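Local coordinates for cell shape-determining protein MreC (PDB 2QF4) that helps to form and maintain cell shape in Streptococcus pneumoniae, probably as part of the elongasome that synthesizes peripheral peptidoglycan, at residues 33-38 with 161-166; 77-82 with 105-110; 9-14 with 26-31. All coordinates share one frame; numbering follows the deposited sequence. Where two conformers were deposited one is given.

In the fold
The major extracellular domain of MreC consists of two six-stranded antiparallel barrels, an arrangement like that of the alpha-lytic protease fold. Contacts 1 and 3 lie in the barrel that contains both chain ends, with centres about 10 Å apart; contact 2 belongs to the other barrel, its centre about 30 Å from contact 1 and 36 Å from contact 3. Along the chain contact 3 closes first; contact 1 then opens, and contact 2 falls between its two segments. Neighbouring strands 6-16 and 160-166 join contacts 3 and 1 through probable backbone hydrogen bonds such as Leu163 N to Leu9 O, 2.8 Å. The first barrel is thus completed by a strand that follows the second in sequence.

Contact 1: 33-38 with 161-166; sequences KGASEN and IELVGN
Asn38 turns its side-chain amide toward the end of strand 160-166, where it meets Gly165 and Asn166. Its CG sits between the backbone N and the carbonyl carbon (chi1 75°), which carries the amide across to the strand. OD1 lies 3.8 Å from Gly165 CA, on the side where a CB would point, so the glycine lets the amide come close. The same OD1 accepts a hydrogen bond from Ser36 OG at 2.9 Å, with the donor tilted 25° from the carbonyl plane; this bond helps to fix the rotation of the amide. At its other end ND2 gives a weak bond to Asn166 O, 3.4 Å long, and a hydrogen bond to Asn124 OD1 from the loop before strand 126-137. Asn124 also receives Asn166 ND2 on its backbone O, so one loop residue serves both asparagines.

Elsewhere the direct contact is sparse. A single apolar touch, Ala35 CB to Leu163 CD1 at 4.1 Å, joins the loop to the buried side of the strand, where Val54 packs on Ala35 and Val51 on Leu163. The looser part lies between the backbones, where a water takes the place of a direct bond: it donates to Asn38 O at 2.9 Å and accepts from Asn166 N at the same distance.

The strand itself pairs with strand 6-16 on one edge and with strand 40-43 on the other. Loop 33-38, leading into strand 40-43, therefore lies against the last strand of an antiparallel beta barrel, in the alpha-lytic protease-like fold of this domain.

Contact 2: 77-82 with 105-110; sequences IQHGST and SNSDIS
The imidazole of His79 stands over the loop 105-110, with Asp108 O beneath the centre of one face, 3.0 Å from the ring plane, and Ile109 N on that same face but displaced toward the rim. At the ring's edge, near its plane, Ser110 OG comes within 3.1 Å of CE1, while Ser107 OG approaches CD2 obliquely. A carbonyl oxygen over the ring centre is a lone-pair–pi type of approach, and the angles at ND1 and NE2 exclude hydrogen bonds to it. The setting is the tip of a beta hairpin in the second barrel: strands 74-79 and 82-92 are joined by a type II' turn from His79 to Thr82, with Gly80 at its positive-phi corner.

With CG anti to the backbone N (chi1 -177°), the ring reaches out from the strand end to the loop. Asp113 then holds it: its OD2 is hydrogen-bonded to His79 ND1 and also accepts from Ser110 N, so one carboxylate secures both the histidine and the loop beside it. Asp108 O in turn accepts a hydrogen bond from Ser107 OG, 2.8 Å away, and an ST turn at Ser105 shapes the chain just before it.

Toward the barrel interior the contact becomes apolar. Ile77 and Ile109 cross at about a right angle, their CD1 atoms 4.1 Å apart, and both pack on Val133 and Val147. On the outer side a water in the ring plane links the two segments, lying 2.9 Å from His79 NE2 and donating a longer bond to Asp108 OD2, 3.3 Å away.

Contact 3: 9-14 with 26-31; sequences LAADVI and TLDAGR
Asp28 holds CG between its backbone N and carbonyl carbon (chi1 68°), and Asp12 has CG beside its own N (chi1 -50°); together these torsions bring the two carboxylates together, their planes steeply inclined at 77°. Asp12 OD2 and Asp28 OD2 are only 2.5 Å from one another, a separation at which one acid probably retains a proton. Asp28 OD1 also accepts from Asp12 N, at 2.9 Å and from above the carboxylate plane, so this side chain takes up a strand N-H.

The backbone contributes two further bonds, Asp28 N to Asp12 O at 3.0 Å and the straighter Ile14 N to Thr26 O at 2.8 Å. Between them Val13 and Leu27 form a non-hydrogen-bonded pair, with Val13 CG2 and Leu27 CD2 3.9 Å apart on the side where Ile161 packs. After Leu27 the segment leaves regular pairing, yet apolar contact continues: Ala11 CB touches Ala29 CB at 3.8 Å, and Leu9 CD2 reaches the same methyl. Ile14 lays its CG2 and CD1 against Asp28 CB. The paired part is an antiparallel beta hairpin of strands 6-16 and 24-27, and residues 28-31 run on from it along the first barrel of the alpha-lytic protease-like fold.

Contact 1: 33-38 with 161-166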
loop_
_atom_site.group_PDB
_atom_site.type_symbol
_atom_site.label_atom_id
_atom_site.label_comp_id
_atom_site.label_asym_id
_atom_site.label_seq_id
_atom_site.Cartn_x
_atom_site.Cartn_y
_atom_site.Cartn_z
ATOM N N LYS A 33 16.600 -1.336 15.055
ATOM C CA LYS A 33 15.368 -1.531 15.809
ATOM C C LYS A 33 14.357 -2.456 15.131
ATOM O O LYS A 33 13.237 -2.600 15.593
ATOM C CB LYS A 33 14.721 -0.183 16.124
ATOM C CG LYS A 33 15.358 0.505 17.285
ATOM C CD LYS A 33 14.874 1.909 17.451
ATOM C CE LYS A 33 15.545 2.557 18.658
ATOM N NZ LYS A 33 15.089 3.974 18.823
ATOM N N GLY A 34 14.794 -3.126 14.078
ATOM C CA GLY A 34 13.993 -4.180 13.468
ATOM C C GLY A 34 13.277 -3.829 12.179
ATOM O O GLY A 34 12.500 -4.640 11.672
ATOM N N ALA A 35 13.522 -2.647 11.621
ATOM C CA ALA A 35 12.933 -2.313 10.326
ATOM C C ALA A 35 13.454 -3.300 9.282
ATOM O O ALA A 35 14.643 -3.689 9.309
ATOM C CB ALA A 35 13.288 -0.887 9.961
ATOM N N SER A 36 12.541 -3.722 8.398
ATOM C CA SER A 36 12.839 -4.679 7.326
ATOM C C SER A 36 12.258 -4.216 5.992
ATOM O O SER A 36 11.310 -3.430 5.895
ATOM C CB SER A 36 12.373 -6.128 7.663
ATOM O OG SER A 36 11.021 -6.262 8.085
ATOM N N GLU A 37 12.816 -4.792 4.944
ATOM C CA GLU A 37 12.493 -4.401 3.601
ATOM C C GLU A 37 11.099 -4.947 3.160
ATOM O O GLU A 37 10.582 -4.484 2.149
ATOM C CB GLU A 37 13.562 -4.900 2.580
ATOM C CG GLU A 37 14.888 -5.521 3.041
ATOM C CD GLU A 37 15.728 -4.702 3.996
ATOM O OE1 GLU A 37 16.392 -3.740 3.570
ATOM O OE2 GLU A 37 15.785 -5.090 5.171
ATOM N N ASN A 38 10.496 -5.891 3.884
ATOM C CA ASN A 38 9.172 -6.407 3.524
ATOM C C ASN A 38 8.088 -5.570 4.103
ATOM O O ASN A 38 6.931 -5.932 3.955
ATOM C CB ASN A 38 8.930 -7.937 3.904
ATOM C CG ASN A 38 8.695 -8.208 5.443
ATOM O OD1 ASN A 38 9.087 -7.415 6.296
ATOM N ND2 ASN A 38 8.038 -9.348 5.774
ATOM N N ILE A 161 4.634 6.997 12.292
ATOM C CA ILE A 161 4.231 5.987 11.323
ATOM C C ILE A 161 4.554 4.628 11.902
ATOM O O ILE A 161 5.567 4.454 12.544
ATOM C CB ILE A 161 4.992 6.202 10.009
ATOM C CG1 ILE A 161 4.655 7.566 9.397
ATOM C CG2 ILE A 161 4.762 5.070 9.011
ATOM C CD1 ILE A 161 3.231 7.775 8.955
ATOM N N GLU A 162 3.671 3.671 11.666
ATOM C CA GLU A 162 3.911 2.301 12.060
ATOM C C GLU A 162 4.310 1.442 10.869
ATOM O O GLU A 162 3.598 1.353 9.886
ATOM C CB GLU A 162 2.658 1.729 12.716
ATOM C CG GLU A 162 2.886 0.339 13.303
ATOM C CD GLU A 162 1.673 -0.202 13.999
ATOM O OE1 GLU A 162 0.870 0.581 14.530
ATOM O OE2 GLU A 162 1.532 -1.415 14.069
ATOM N N LEU A 163 5.468 0.820 10.946
ATOM C CA LEU A 163 5.923 -0.154 9.960
ATOM C C LEU A 163 5.426 -1.525 10.394
ATOM O O LEU A 163 5.415 -1.857 11.581
ATOM C CB LEU A 163 7.443 -0.178 9.909
ATOM C CG LEU A 163 8.142 1.123 9.543
ATOM C CD1 LEU A 163 9.637 0.900 9.542
ATOM C CD2 LEU A 163 7.594 1.685 8.209
ATOM N N VAL A 164 5.000 -2.334 9.418
ATOM C CA VAL A 164 4.396 -3.657 9.702
ATOM C C VAL A 164 4.948 -4.636 8.666
ATOM O O VAL A 164 4.899 -4.401 7.460
ATOM C CB VAL A 164 2.855 -3.611 9.610
ATOM C CG1 VAL A 164 2.211 -4.969 9.962
ATOM C CG2 VAL A 164 2.241 -2.527 10.527
ATOM N N GLY A 165 5.447 -5.770 9.144
ATOM C CA GLY A 165 5.919 -6.852 8.279
ATOM C C GLY A 165 5.416 -8.205 8.760
ATOM O O GLY A 165 5.028 -8.356 9.887
ATOM N N ASN A 166 5.407 -9.185 7.874
ATOM C CA ASN A 166 5.023 -10.537 8.217
ATOM C C ASN A 166 6.129 -11.124 9.052
ATOM O O ASN A 166 7.278 -11.012 8.686
ATOM C CB ASN A 166 4.861 -11.349 6.916
ATOM C CG ASN A 166 4.054 -12.592 7.094
ATOM O OD1 ASN A 166 4.228 -13.333 8.060
ATOM N ND2 ASN A 166 3.215 -12.876 6.130
HETATM O O HOH W 1 5.484 -8.122 5.160
#

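Contact 2: 77-82 with 105-110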
loop_
_atom_site.group_PDB
_atom_site.type_symbol
_atom_site.label_atom_id
_atom_site.label_comp_id
_atom_site.label_asym_id
_atom_site.label_seq_id
_atom_site.Cartn_x
_atom_site.Cartn_y
_atom_site.Cartn_z
ATOM N N ILE A 77 -9.424 -6.897 -3.487
ATOM C CA ILE A 77 -10.718 -6.217 -3.547
ATOM C C ILE A 77 -11.785 -7.258 -3.219
ATOM O O ILE A 77 -11.815 -8.328 -3.831
ATOM C CB ILE A 77 -10.972 -5.662 -4.956
ATOM C CG1 ILE A 77 -9.840 -4.709 -5.393
ATOM C CG2 ILE A 77 -12.309 -4.975 -5.028
ATOM C CD1 ILE A 77 -9.849 -4.348 -6.882
ATOM N N GLN A 78 -12.666 -6.929 -2.274
ATOM C CA GLN A 78 -13.746 -7.833 -1.916
ATOM C C GLN A 78 -15.023 -7.419 -2.604
ATOM O O GLN A 78 -15.495 -6.309 -2.419
ATOM C CB GLN A 78 -13.932 -7.828 -0.391
ATOM C CG GLN A 78 -14.748 -9.007 0.128
ATOM C CD GLN A 78 -14.127 -10.366 -0.178
ATOM O OE1 GLN A 78 -12.894 -10.502 -0.313
ATOM N NE2 GLN A 78 -14.973 -11.399 -0.257
ATOM N N HIS A 79 -15.572 -8.305 -3.428
ATOM C CA HIS A 79 -16.826 -8.065 -4.126
ATOM C C HIS A 79 -17.780 -9.182 -3.726
ATOM O O HIS A 79 -17.700 -10.298 -4.242
ATOM C CB HIS A 79 -16.623 -8.067 -5.627
ATOM C CG HIS A 79 -17.870 -7.760 -6.384
ATOM N ND1 HIS A 79 -18.340 -6.475 -6.514
ATOM C CD2 HIS A 79 -18.769 -8.565 -7.001
ATOM C CE1 HIS A 79 -19.453 -6.496 -7.223
ATOM N NE2 HIS A 79 -19.735 -7.753 -7.528
ATOM N N GLY A 80 -18.657 -8.856 -2.787
ATOM C CA GLY A 80 -19.505 -9.851 -2.145
ATOM C C GLY A 80 -18.646 -10.964 -1.578
ATOM O O GLY A 80 -17.775 -10.728 -0.746
ATOM N N SER A 81 -18.891 -12.171 -2.060
ATOM C CA SER A 81 -18.166 -13.358 -1.584
ATOM C C SER A 81 -16.907 -13.688 -2.410
ATOM O O SER A 81 -16.220 -14.692 -2.136
ATOM C CB SER A 81 -19.100 -14.569 -1.533
ATOM O OG SER A 81 -19.531 -14.944 -2.825
ATOM N N THR A 82 -16.565 -12.868 -3.406
ATOM C CA THR A 82 -15.345 -13.136 -4.174
ATOM C C THR A 82 -14.270 -12.106 -3.908
ATOM O O THR A 82 -14.530 -10.980 -3.560
ATOM C CB THR A 82 -15.574 -13.132 -5.691
ATOM O OG1 THR A 82 -16.925 -13.495 -5.995
ATOM C CG2 THR A 82 -14.546 -14.103 -6.380
ATOM N N SER A 105 -8.952 -11.679 -11.887
ATOM C CA SER A 105 -10.352 -12.090 -12.075
ATOM C C SER A 105 -11.068 -11.112 -12.982
ATOM O O SER A 105 -10.730 -9.922 -13.001
ATOM C CB SER A 105 -11.033 -12.083 -10.689
ATOM O OG SER A 105 -12.397 -12.294 -10.712
ATOM N N ASN A 106 -12.090 -11.615 -13.681
ATOM C CA ASN A 106 -12.997 -10.744 -14.414
ATOM C C ASN A 106 -14.307 -10.532 -13.673
ATOM O O ASN A 106 -15.277 -10.061 -14.265
ATOM C CB ASN A 106 -13.239 -11.228 -15.838
ATOM C CG ASN A 106 -11.973 -11.513 -16.521
ATOM O OD1 ASN A 106 -11.066 -10.647 -16.562
ATOM N ND2 ASN A 106 -11.856 -12.723 -17.012
ATOM N N SER A 107 -14.333 -10.837 -12.366
ATOM C CA SER A 107 -15.482 -10.507 -11.517
ATOM C C SER A 107 -15.905 -9.071 -11.672
ATOM O O SER A 107 -15.061 -8.170 -11.794
ATOM C CB SER A 107 -15.164 -10.693 -10.012
ATOM O OG SER A 107 -16.283 -10.253 -9.208
ATOM N N ASP A 108 -17.201 -8.823 -11.561
ATOM C CA ASP A 108 -17.674 -7.469 -11.394
ATOM C C ASP A 108 -16.975 -6.827 -10.191
ATOM O O ASP A 108 -16.683 -7.476 -9.193
ATOM C CB ASP A 108 -19.186 -7.430 -11.163
ATOM C CG ASP A 108 -20.001 -7.826 -12.375
ATOM O OD1 ASP A 108 -19.467 -7.991 -13.494
ATOM O OD2 ASP A 108 -21.229 -7.969 -12.175
ATOM N N ILE A 109 -16.717 -5.531 -10.316
ATOM C CA ILE A 109 -16.135 -4.726 -9.258
ATOM C C ILE A 109 -16.958 -3.459 -9.206
ATOM O O ILE A 109 -17.235 -2.870 -10.254
ATOM C CB ILE A 109 -14.647 -4.435 -9.535
ATOM C CG1 ILE A 109 -13.799 -5.709 -9.433
ATOM C CG2 ILE A 109 -14.088 -3.367 -8.556
ATOM C CD1 ILE A 109 -12.372 -5.526 -9.918
ATOM N N SER A 110 -17.416 -3.081 -8.021
ATOM C CA SER A 110 -18.373 -1.983 -7.858
ATOM C C SER A 110 -17.823 -0.913 -6.949
ATOM O O SER A 110 -17.094 -1.189 -5.992
ATOM C CB SER A 110 -19.635 -2.532 -7.197
ATOM O OG SER A 110 -20.255 -3.543 -7.961
HETATM O O HOH W 2 -21.979 -8.687 -9.089
#

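Contact 3: 9-14 with 26-31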
loop_
_atom_site.group_PDB
_atom_site.type_symbol
_atom_site.label_atom_id
_atom_site.label_comp_id
_atom_site.label_asym_id
_atom_site.label_seq_id
_atom_site.Cartn_x
_atom_site.Cartn_y
_atom_site.Cartn_z
ATOM N N LEU A 9 6.852 -1.706 14.107
ATOM C CA LEU A 9 7.765 -0.720 14.668
ATOM C C LEU A 9 7.209 0.663 14.397
ATOM O O LEU A 9 7.011 1.036 13.234
ATOM C CB LEU A 9 9.140 -0.865 13.969
ATOM C CG LEU A 9 10.236 0.099 14.405
ATOM C CD1 LEU A 9 10.525 0.053 15.899
ATOM C CD2 LEU A 9 11.484 -0.108 13.571
ATOM N N ALA A 10 6.961 1.441 15.437
ATOM C CA ALA A 10 6.459 2.810 15.308
ATOM C C ALA A 10 7.625 3.752 15.474
ATOM O O ALA A 10 8.451 3.573 16.369
ATOM C CB ALA A 10 5.338 3.077 16.313
ATOM N N ALA A 11 7.702 4.780 14.636
ATOM C CA ALA A 11 8.838 5.692 14.637
ATOM C C ALA A 11 8.356 7.076 14.239
ATOM O O ALA A 11 7.322 7.256 13.611
ATOM C CB ALA A 11 9.923 5.205 13.673
ATOM N N ASP A 12 9.125 8.083 14.631
ATOM C CA ASP A 12 8.802 9.484 14.300
ATOM C C ASP A 12 9.150 9.821 12.859
ATOM O O ASP A 12 10.196 9.398 12.349
ATOM C CB ASP A 12 9.634 10.438 15.166
ATOM C CG ASP A 12 9.571 10.116 16.623
ATOM O OD1 ASP A 12 8.498 10.320 17.215
ATOM O OD2 ASP A 12 10.588 9.670 17.165
ATOM N N VAL A 13 8.305 10.638 12.236
ATOM C CA VAL A 13 8.657 11.288 10.966
ATOM C C VAL A 13 9.658 12.409 11.232
ATOM O O VAL A 13 9.376 13.311 12.015
ATOM C CB VAL A 13 7.403 11.865 10.302
ATOM C CG1 VAL A 13 7.749 12.562 9.006
ATOM C CG2 VAL A 13 6.372 10.734 10.060
ATOM N N ILE A 14 10.817 12.326 10.615
ATOM C CA ILE A 14 11.835 13.345 10.734
ATOM C C ILE A 14 12.059 14.095 9.427
ATOM O O ILE A 14 12.630 15.191 9.443
ATOM C CB ILE A 14 13.157 12.824 11.339
ATOM C CG1 ILE A 14 13.666 11.594 10.599
ATOM C CG2 ILE A 14 12.989 12.556 12.855
ATOM C CD1 ILE A 14 15.104 11.233 10.896
ATOM N N THR A 26 10.874 10.074 5.880
ATOM C CA THR A 26 11.953 9.405 6.607
ATOM C C THR A 26 11.561 9.285 8.052
ATOM O O THR A 26 11.138 10.271 8.684
ATOM C CB THR A 26 13.280 10.184 6.496
ATOM O OG1 THR A 26 13.568 10.391 5.128
ATOM C CG2 THR A 26 14.411 9.415 7.160
ATOM N N LEU A 27 11.731 8.076 8.587
ATOM C CA LEU A 27 11.482 7.750 9.971
ATOM C C LEU A 27 12.803 7.578 10.721
ATOM O O LEU A 27 13.808 7.152 10.154
ATOM C CB LEU A 27 10.657 6.455 10.081
ATOM C CG LEU A 27 9.415 6.385 9.235
ATOM C CD1 LEU A 27 8.719 5.012 9.452
ATOM C CD2 LEU A 27 8.496 7.524 9.548
ATOM N N ASP A 28 12.771 7.880 12.012
ATOM C CA ASP A 28 13.944 7.828 12.888
ATOM C C ASP A 28 14.210 6.477 13.532
ATOM O O ASP A 28 14.817 6.440 14.586
ATOM C CB ASP A 28 13.870 8.926 13.942
ATOM C CG ASP A 28 12.766 8.733 14.960
ATOM O OD1 ASP A 28 11.962 7.790 14.858
ATOM O OD2 ASP A 28 12.723 9.595 15.879
ATOM N N ALA A 29 13.886 5.375 12.867
ATOM C CA ALA A 29 14.273 4.011 13.283
ATOM C C ALA A 29 14.677 3.343 11.985
ATOM O O ALA A 29 13.983 3.491 10.978
ATOM C CB ALA A 29 13.176 3.332 14.005
ATOM N N GLY A 30 15.687 2.483 11.996
ATOM C CA GLY A 30 15.699 1.362 11.144
ATOM C C GLY A 30 16.161 0.033 11.581
ATOM O O GLY A 30 15.520 -0.519 12.423
ATOM N N ARG A 31 17.154 -0.506 10.886
ATOM C CA ARG A 31 17.467 -1.933 11.040
ATOM C C ARG A 31 17.866 -2.270 12.463
ATOM O O ARG A 31 17.504 -3.340 12.971
ATOM C CB ARG A 31 18.568 -2.351 10.075
ATOM C CG ARG A 31 18.933 -3.808 9.890
ATOM C CD ARG A 31 20.044 -3.889 8.822
ATOM N NE ARG A 31 19.540 -3.613 7.465
ATOM C CZ ARG A 31 19.903 -2.602 6.672
ATOM N NH1 ARG A 31 20.809 -1.701 7.045
ATOM N NH2 ARG A 31 19.343 -2.488 5.469
#